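Local coordinates for protein GH86A beta-porphyranase (Bacteroides plebeius, PDB 4AW7) that cleaves the sulfated red-algal polysaccharide porphyran at its beta-D-galactose-(1->4)-alpha-L-galactose-6-sulfate linkages, releasing mostly a sulfated disaccharide, at residues G57-D62 with A337-P342; S319-W324 with T351-N356; W324-T327 with N331-S334. All coordinates share one frame; numbering follows the deposited sequence.

Contact 1 of 3, residues G57-D62 with A337-P342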
# COMPACT_ATOMS: atom_id res chain seq x y z
N GLY A 57 -9.52 -12.20 -18.88
CA GLY A 57 -10.04 -10.98 -19.47
C GLY A 57 -11.50 -10.76 -19.15
O GLY A 57 -11.94 -9.62 -18.95
N LYS A 58 -12.28 -11.83 -19.16
CA LYS A 58 -13.69 -11.75 -18.81
C LYS A 58 -13.84 -11.34 -17.33
O LYS A 58 -14.66 -10.51 -17.01
CB LYS A 58 -14.41 -13.07 -19.09
CG LYS A 58 -15.90 -13.06 -18.68
CD LYS A 58 -16.54 -14.41 -18.96
CE LYS A 58 -17.60 -14.80 -17.94
NZ LYS A 58 -18.69 -13.81 -17.83
N PHE A 59 -13.07 -11.95 -16.44
CA PHE A 59 -13.09 -11.59 -15.01
C PHE A 59 -12.80 -10.07 -14.86
O PHE A 59 -13.46 -9.38 -14.09
CB PHE A 59 -12.06 -12.42 -14.27
CG PHE A 59 -11.64 -11.81 -12.96
CD1 PHE A 59 -12.38 -12.02 -11.81
CD2 PHE A 59 -10.52 -11.02 -12.90
CE1 PHE A 59 -12.01 -11.39 -10.62
CE2 PHE A 59 -10.14 -10.43 -11.71
CZ PHE A 59 -10.89 -10.60 -10.59
N LEU A 60 -11.79 -9.57 -15.56
CA LEU A 60 -11.44 -8.16 -15.42
C LEU A 60 -12.60 -7.26 -15.75
O LEU A 60 -12.84 -6.26 -15.08
CB LEU A 60 -10.22 -7.78 -16.25
CG LEU A 60 -8.90 -8.50 -15.90
CD1 LEU A 60 -7.87 -8.24 -17.00
CD2 LEU A 60 -8.32 -8.08 -14.54
N ALA A 61 -13.30 -7.56 -16.84
CA ALA A 61 -14.48 -6.76 -17.22
C ALA A 61 -15.63 -6.93 -16.23
O ALA A 61 -16.25 -5.95 -15.85
CB ALA A 61 -14.93 -7.12 -18.66
N ASP A 62 -15.91 -8.16 -15.83
CA ASP A 62 -17.04 -8.47 -14.96
C ASP A 62 -16.86 -7.81 -13.59
O ASP A 62 -17.83 -7.37 -13.01
CB ASP A 62 -17.17 -9.98 -14.73
CG ASP A 62 -17.73 -10.74 -15.90
OD1 ASP A 62 -18.31 -10.11 -16.79
OD2 ASP A 62 -17.59 -11.99 -15.89
N ALA A 337 -1.28 -18.04 -4.64
CA ALA A 337 -1.86 -16.74 -5.00
C ALA A 337 -2.85 -16.82 -6.17
O ALA A 337 -3.48 -15.81 -6.49
CB ALA A 337 -0.74 -15.74 -5.31
N ALA A 338 -2.99 -17.99 -6.82
CA ALA A 338 -3.82 -18.11 -7.99
C ALA A 338 -5.25 -17.63 -7.73
O ALA A 338 -5.78 -17.82 -6.65
CB ALA A 338 -3.81 -19.56 -8.50
N LEU A 339 -5.86 -17.13 -8.80
CA LEU A 339 -7.26 -16.72 -8.85
C LEU A 339 -8.17 -17.77 -9.51
O LEU A 339 -9.35 -17.86 -9.19
CB LEU A 339 -7.34 -15.39 -9.60
CG LEU A 339 -8.71 -14.77 -9.77
CD1 LEU A 339 -9.40 -14.47 -8.44
CD2 LEU A 339 -8.58 -13.52 -10.69
N PHE A 340 -7.61 -18.51 -10.47
CA PHE A 340 -8.32 -19.57 -11.22
C PHE A 340 -7.61 -20.89 -10.95
O PHE A 340 -6.38 -20.95 -10.96
CB PHE A 340 -8.30 -19.30 -12.72
CG PHE A 340 -9.17 -18.16 -13.18
CD1 PHE A 340 -8.72 -16.84 -13.19
CD2 PHE A 340 -10.46 -18.42 -13.61
CE1 PHE A 340 -9.56 -15.82 -13.65
CE2 PHE A 340 -11.27 -17.42 -14.08
CZ PHE A 340 -10.84 -16.12 -14.08
N ILE A 341 -8.40 -21.96 -10.81
CA ILE A 341 -7.93 -23.29 -10.49
C ILE A 341 -8.47 -24.20 -11.58
O ILE A 341 -9.66 -24.16 -11.87
CB ILE A 341 -8.45 -23.75 -9.11
CG1 ILE A 341 -8.09 -22.71 -8.03
CG2 ILE A 341 -7.93 -25.15 -8.78
CD1 ILE A 341 -6.61 -22.48 -7.75
N PRO A 342 -7.60 -25.02 -12.18
CA PRO A 342 -8.09 -25.87 -13.28
C PRO A 342 -8.84 -27.06 -12.74
O PRO A 342 -8.40 -27.69 -11.79
CB PRO A 342 -6.81 -26.28 -13.98
CG PRO A 342 -5.80 -26.39 -12.86
CD PRO A 342 -6.16 -25.21 -11.95
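F59, on helix 54-63, makes the whole of this contact, meeting L339 and F340 of 337-342, and the residues flanking it show how one helix divides its faces. K58 comes first and turns its end away from the interface, lying along its own helix. Its NZ forms a salt bridge with D62 OD2, 2.9 Å away and on the syn side of the carboxylate. F59, with CG anti to the backbone N (chi1 159°), sends its ring to L339, whose side chain comes from the opposite direction. The methyl L339 CD2 sits over one face of the F59 ring, 3.7 Å from the centroid and 14° off the ring normal, a CH-pi contact. L339 CD2 is displaced toward the rim, so F59 CE2 is the nearest ring atom, at 3.6 Å. Lower on the same side chain, F59 CB meets the edge of the next aromatic, lying 3.9 Å from F340 CZ near the plane of that ring. L60, one residue on, leans on I46 of strand 45-46. D62 ends the walk, its carboxylate held by K58 and its carbonyl accepting from K366. L339 and F340 also touch L355, which joins strand 353-355 to the cluster. The first helix after strand 45-46 of the (beta/alpha)8-type catalytic barrel is thereby packed on the segment that follows strand 311-316, the last strand of that barrel. Because F59, L339 and F340 are buried and meet through carbon alone, the join rests on shape and exclusion of water, while the helix keeps its charged pair off the interface.

Contact 2 of 3, residues S319-W324 with T351-N356. With L6S (6-O-sulfo-alpha-L-galactopyranose), chain B; GAL (beta-D-galactopyranose), chain C.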
# COMPACT_ATOMS: atom_id res chain seq x y z
N SER A 319 -3.31 -13.50 -8.20
CA SER A 319 -2.86 -13.47 -9.56
C SER A 319 -3.88 -13.96 -10.57
O SER A 319 -4.82 -13.23 -10.90
CB SER A 319 -1.50 -14.13 -9.68
OG SER A 319 -1.57 -15.49 -9.31
N ASP A 320 -3.67 -15.15 -11.12
CA ASP A 320 -4.32 -15.55 -12.35
C ASP A 320 -4.38 -17.07 -12.41
O ASP A 320 -4.65 -17.74 -11.38
CB ASP A 320 -3.66 -14.84 -13.52
CG ASP A 320 -2.16 -14.99 -13.54
OD1 ASP A 320 -1.65 -16.03 -13.08
OD2 ASP A 320 -1.49 -14.07 -14.06
N LYS A 321 -4.15 -17.67 -13.57
CA LYS A 321 -4.09 -19.14 -13.63
C LYS A 321 -2.76 -19.69 -13.15
O LYS A 321 -2.64 -20.86 -12.87
CB LYS A 321 -4.32 -19.58 -15.08
CG LYS A 321 -5.72 -19.32 -15.56
CD LYS A 321 -5.95 -19.73 -17.04
CE LYS A 321 -7.36 -19.52 -17.45
NZ LYS A 321 -7.62 -19.79 -18.85
N ALA A 322 -1.74 -18.84 -13.13
CA ALA A 322 -0.38 -19.20 -12.67
C ALA A 322 0.06 -20.58 -13.15
O ALA A 322 0.50 -21.45 -12.39
CB ALA A 322 -0.26 -19.05 -11.13
N GLU A 323 -0.04 -20.76 -14.46
CA GLU A 323 0.16 -22.11 -15.04
C GLU A 323 1.57 -22.59 -14.86
O GLU A 323 1.79 -23.80 -14.83
CB GLU A 323 -0.22 -22.15 -16.53
CG GLU A 323 -1.66 -21.84 -16.74
CD GLU A 323 -2.14 -22.00 -18.14
OE1 GLU A 323 -1.97 -23.10 -18.66
OE2 GLU A 323 -2.73 -21.02 -18.66
N TRP A 324 2.52 -21.67 -14.80
CA TRP A 324 3.93 -21.99 -14.55
C TRP A 324 4.14 -22.88 -13.32
O TRP A 324 5.15 -23.61 -13.26
CB TRP A 324 4.76 -20.68 -14.43
CG TRP A 324 4.26 -19.78 -13.33
CD1 TRP A 324 3.34 -18.77 -13.46
CD2 TRP A 324 4.55 -19.88 -11.93
NE1 TRP A 324 3.08 -18.22 -12.24
CE2 TRP A 324 3.80 -18.86 -11.28
CE3 TRP A 324 5.38 -20.70 -11.16
CZ2 TRP A 324 3.86 -18.66 -9.92
CZ3 TRP A 324 5.44 -20.49 -9.80
CH2 TRP A 324 4.66 -19.50 -9.18
N THR A 351 -8.71 -28.10 -20.11
CA THR A 351 -9.47 -28.02 -18.85
C THR A 351 -10.34 -26.77 -18.78
O THR A 351 -10.00 -25.74 -19.35
CB THR A 351 -8.53 -28.07 -17.60
OG1 THR A 351 -9.31 -28.18 -16.40
CG2 THR A 351 -7.60 -26.87 -17.53
N THR A 352 -11.47 -26.89 -18.11
CA THR A 352 -12.19 -25.71 -17.66
C THR A 352 -11.47 -25.15 -16.40
O THR A 352 -10.74 -25.85 -15.72
CB THR A 352 -13.67 -26.01 -17.34
OG1 THR A 352 -13.73 -27.13 -16.46
CG2 THR A 352 -14.48 -26.32 -18.61
N TRP A 353 -11.72 -23.88 -16.12
CA TRP A 353 -11.07 -23.16 -15.03
C TRP A 353 -12.12 -22.57 -14.12
O TRP A 353 -13.12 -22.03 -14.59
CB TRP A 353 -10.19 -22.03 -15.57
CG TRP A 353 -9.01 -22.53 -16.36
CD1 TRP A 353 -9.01 -22.87 -17.69
CD2 TRP A 353 -7.70 -22.80 -15.87
NE1 TRP A 353 -7.76 -23.29 -18.07
CE2 TRP A 353 -6.94 -23.26 -16.97
CE3 TRP A 353 -7.06 -22.62 -14.63
CZ2 TRP A 353 -5.60 -23.57 -16.86
CZ3 TRP A 353 -5.73 -22.95 -14.54
CH2 TRP A 353 -5.02 -23.44 -15.64
N ARG A 354 -11.88 -22.70 -12.82
CA ARG A 354 -12.79 -22.25 -11.78
C ARG A 354 -12.22 -20.97 -11.15
O ARG A 354 -11.10 -20.95 -10.65
CB ARG A 354 -12.96 -23.36 -10.71
CG ARG A 354 -13.67 -22.98 -9.44
CD ARG A 354 -13.86 -24.20 -8.53
NE ARG A 354 -12.61 -24.70 -7.96
CZ ARG A 354 -12.02 -24.20 -6.87
NH1 ARG A 354 -12.56 -23.17 -6.22
NH2 ARG A 354 -10.89 -24.74 -6.42
N LEU A 355 -13.02 -19.92 -11.15
CA LEU A 355 -12.73 -18.70 -10.39
C LEU A 355 -12.95 -18.97 -8.90
O LEU A 355 -14.07 -19.30 -8.51
CB LEU A 355 -13.65 -17.60 -10.94
CG LEU A 355 -13.52 -16.23 -10.34
CD1 LEU A 355 -12.07 -15.68 -10.52
CD2 LEU A 355 -14.59 -15.33 -10.97
N ASN A 356 -11.91 -18.86 -8.07
CA ASN A 356 -12.03 -19.18 -6.65
C ASN A 356 -12.66 -18.04 -5.83
O ASN A 356 -12.99 -16.97 -6.37
CB ASN A 356 -10.71 -19.70 -6.08
CG ASN A 356 -9.61 -18.67 -6.05
OD1 ASN A 356 -9.85 -17.49 -5.76
ND2 ASN A 356 -8.36 -19.12 -6.28
O1S L6S B . 1.72 -13.75 -9.89
O2S L6S B . 1.15 -16.10 -9.42
O3S L6S B . 2.94 -15.52 -10.99
C1 L6S B . 6.97 -13.34 -6.40
C2 L6S B . 8.00 -14.24 -7.04
C3 L6S B . 7.40 -15.65 -7.24
C4 L6S B . 6.11 -15.52 -8.14
C5 L6S B . 5.15 -14.53 -7.46
C6 L6S B . 4.05 -14.11 -8.47
O2 L6S B . 9.22 -14.28 -6.28
O3 L6S B . 8.34 -16.55 -7.84
O4 L6S B . 6.51 -15.05 -9.43
O5 L6S B . 5.75 -13.28 -7.11
O6 L6S B . 3.16 -15.20 -8.63
S1 L6S B . 2.16 -15.12 -9.79
C1 GAL C . 6.40 -16.01 -10.47
C2 GAL C . 6.32 -15.24 -11.78
C3 GAL C . 6.31 -16.29 -12.89
C4 GAL C . 7.58 -17.16 -12.84
C5 GAL C . 7.65 -17.74 -11.43
C6 GAL C . 8.89 -18.59 -11.24
O2 GAL C . 5.18 -14.38 -11.84
O3 GAL C . 6.23 -15.57 -14.10
O4 GAL C . 8.75 -16.37 -13.10
O5 GAL C . 7.64 -16.69 -10.46
O6 GAL C . 8.90 -19.08 -9.92
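K321 and W353 are the backbone's closest pair, with CA atoms 8.2 Å apart, so that side chains alone bridge the loop 319-324 and the short strand 353-355. The K321 chain, extended beyond CG, lies over one face of the W353 indole. Its CD lies over the centre of the ring system, and CE is 3.5 Å from the centroid of the five-membered ring, only 7° off the normal. NZ follows at 3.7 Å from that centroid, a cation-pi contact, and also forms salt bridges with D53 and D55. D55 lies on helix 54-63, so the lysine joins the loop after strand 311-316 to that helix and to strand 353-355. Against the opposite face of the indole rests T351 CG2. E323 adds its CG obliquely, 3.9 Å from W353 CH2. Beside K321, D320 OD1 accepts from A322 N at 2.8 Å, an Asx turn. Two carboxylates and an indole face thus meet the lysine ammonium, which probably favours its charged form and steadies a loop whose first residue, S319, bonds the substrate sulfate, its OG donating to O2S of 6-O-sulfo-alpha-L-galactose at 2.8 Å.

Contact 3 of 3, residues W324-T327 with N331-S334. With GAL (beta-D-galactopyranose), chain C; L6S (6-O-sulfo-alpha-L-galactopyranose), chain B.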
# COMPACT_ATOMS: atom_id res chain seq x y z
N TRP A 324 2.52 -21.67 -14.80
CA TRP A 324 3.93 -21.99 -14.55
C TRP A 324 4.14 -22.88 -13.32
O TRP A 324 5.15 -23.61 -13.26
CB TRP A 324 4.76 -20.68 -14.43
CG TRP A 324 4.26 -19.78 -13.33
CD1 TRP A 324 3.34 -18.77 -13.46
CD2 TRP A 324 4.55 -19.88 -11.93
NE1 TRP A 324 3.08 -18.22 -12.24
CE2 TRP A 324 3.80 -18.86 -11.28
CE3 TRP A 324 5.38 -20.70 -11.16
CZ2 TRP A 324 3.86 -18.66 -9.92
CZ3 TRP A 324 5.44 -20.49 -9.80
CH2 TRP A 324 4.66 -19.50 -9.18
N HIS A 325 3.23 -22.84 -12.35
CA HIS A 325 3.38 -23.61 -11.11
C HIS A 325 2.92 -25.06 -11.27
O HIS A 325 3.25 -25.92 -10.43
CB HIS A 325 2.57 -22.97 -9.97
CG HIS A 325 2.85 -23.54 -8.60
ND1 HIS A 325 2.19 -24.63 -8.07
CD2 HIS A 325 3.65 -23.08 -7.61
CE1 HIS A 325 2.60 -24.84 -6.83
NE2 HIS A 325 3.50 -23.93 -6.53
N ILE A 326 2.09 -25.29 -12.28
CA ILE A 326 1.32 -26.54 -12.36
C ILE A 326 2.18 -27.57 -13.11
O ILE A 326 2.08 -27.71 -14.32
CB ILE A 326 -0.05 -26.34 -13.04
CG1 ILE A 326 -0.84 -25.21 -12.37
CG2 ILE A 326 -0.85 -27.64 -13.02
CD1 ILE A 326 -2.10 -24.86 -13.04
N THR A 327 3.05 -28.22 -12.36
CA THR A 327 4.09 -29.06 -12.95
C THR A 327 4.11 -30.38 -12.21
O THR A 327 3.62 -30.49 -11.09
CB THR A 327 5.48 -28.42 -12.80
OG1 THR A 327 5.77 -28.28 -11.40
CG2 THR A 327 5.59 -27.06 -13.54
N ASN A 331 3.52 -31.64 -8.14
CA ASN A 331 2.39 -32.54 -8.05
C ASN A 331 1.14 -31.91 -8.67
O ASN A 331 0.02 -32.17 -8.23
CB ASN A 331 2.10 -32.95 -6.59
CG ASN A 331 3.22 -33.77 -5.95
OD1 ASN A 331 3.97 -34.48 -6.64
ND2 ASN A 331 3.34 -33.68 -4.62
N TYR A 332 1.36 -31.07 -9.68
CA TYR A 332 0.27 -30.40 -10.43
C TYR A 332 -0.63 -29.49 -9.57
O TYR A 332 -1.77 -29.20 -9.95
CB TYR A 332 -0.58 -31.44 -11.18
CG TYR A 332 0.24 -32.25 -12.14
CD1 TYR A 332 0.67 -31.72 -13.36
CD2 TYR A 332 0.65 -33.54 -11.80
CE1 TYR A 332 1.44 -32.47 -14.24
CE2 TYR A 332 1.43 -34.29 -12.67
CZ TYR A 332 1.82 -33.76 -13.89
OH TYR A 332 2.59 -34.53 -14.74
N THR A 333 -0.10 -29.04 -8.44
CA THR A 333 -0.80 -28.08 -7.64
C THR A 333 -0.71 -26.68 -8.26
O THR A 333 0.22 -26.35 -8.99
CB THR A 333 -0.27 -28.02 -6.19
OG1 THR A 333 1.11 -27.63 -6.19
CG2 THR A 333 -0.45 -29.34 -5.49
N SER A 334 -1.71 -25.88 -7.92
CA SER A 334 -1.71 -24.45 -8.25
C SER A 334 -0.91 -23.68 -7.20
O SER A 334 -0.69 -24.16 -6.08
CB SER A 334 -3.14 -23.96 -8.30
OG SER A 334 -3.81 -24.49 -9.43
C1 GAL C . 6.40 -16.01 -10.47
C2 GAL C . 6.32 -15.24 -11.78
C3 GAL C . 6.31 -16.29 -12.89
C4 GAL C . 7.58 -17.16 -12.84
C5 GAL C . 7.65 -17.74 -11.43
C6 GAL C . 8.89 -18.59 -11.24
O2 GAL C . 5.18 -14.38 -11.84
O3 GAL C . 6.23 -15.57 -14.10
O4 GAL C . 8.75 -16.37 -13.10
O5 GAL C . 7.64 -16.69 -10.46
O6 GAL C . 8.90 -19.08 -9.92
O1S L6S B . 1.72 -13.75 -9.89
O2S L6S B . 1.15 -16.10 -9.42
O3S L6S B . 2.94 -15.52 -10.99
C1 L6S B . 6.97 -13.34 -6.40
C2 L6S B . 8.00 -14.24 -7.04
C3 L6S B . 7.40 -15.65 -7.24
C4 L6S B . 6.11 -15.52 -8.14
C5 L6S B . 5.15 -14.53 -7.46
C6 L6S B . 4.05 -14.11 -8.47
O2 L6S B . 9.22 -14.28 -6.28
O3 L6S B . 8.34 -16.55 -7.84
O4 L6S B . 6.51 -15.05 -9.43
O5 L6S B . 5.75 -13.28 -7.11
O6 L6S B . 3.16 -15.20 -8.63
S1 L6S B . 2.16 -15.12 -9.79
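Next to the sugar-binding W324, H325 reaches across to T333: CG lies opposite the backbone N (chi1 -170°), which carries the imidazole over, and ND1 donates to T333 O at 2.8 Å and 165°. The acceptor lies in the imidazole plane, although the donor stands 56° out of the carbonyl plane. H325 CE1 comes 3.2 Å from T333 OG1. On the sugar side, W324 lays one indole face against beta-D-galactose, with C5 over the face, toward its rim, and CZ2 3.7 Å from C1. This is the aromatic platform common in carbohydrate-binding sites, and its NE1 also makes a weak bond, at 3.0 Å, to O3S of the neighbouring sulfated galactose. Exchanging W324 for an alanine would probably leave the galactose without its flat support and O3S without this N-H. The platform is positioned from behind: H325 CB packs on its other face, W324 CZ3 lies at the edge of the imidazole in its plane, and Y335 meets the indole. H325 NE2 bonds D283, so both imidazole nitrogens are engaged, which probably fixes the rotation of the ring. Farther out, I326 centres an inverse gamma turn and places CG2 3.6 Å from Y332 O. The connection closes as a pi-turn, Y332 N donating to T327 O at 2.7 Å. T327 O lies over one face of the Y332 ring, toward its rim. T333 OG1 bonds N330 O and S284.

From the N terminus, 57-62 comes first, and contact 1 joins it to 337-342 across 274 intervening residues, a loop that takes in most of the (beta/alpha)8-type barrel up to strand 311-316. Contact 2 begins inside that loop, at 319-324, and ends beyond it at 351-356, so the two cross. Contact 3 spans just three residues; it begins at W324, the last residue of 319-324, is nested within contact 1, and otherwise falls between the segments of contact 2. Strands 340-342 and 353-355, adjacent in a two-stranded antiparallel sheet, link contacts 1 and 2, while I326 CD1 packs against both P342 and W353. Helix 54-63, this small sheet and the substrate-binding loop are thereby tied together.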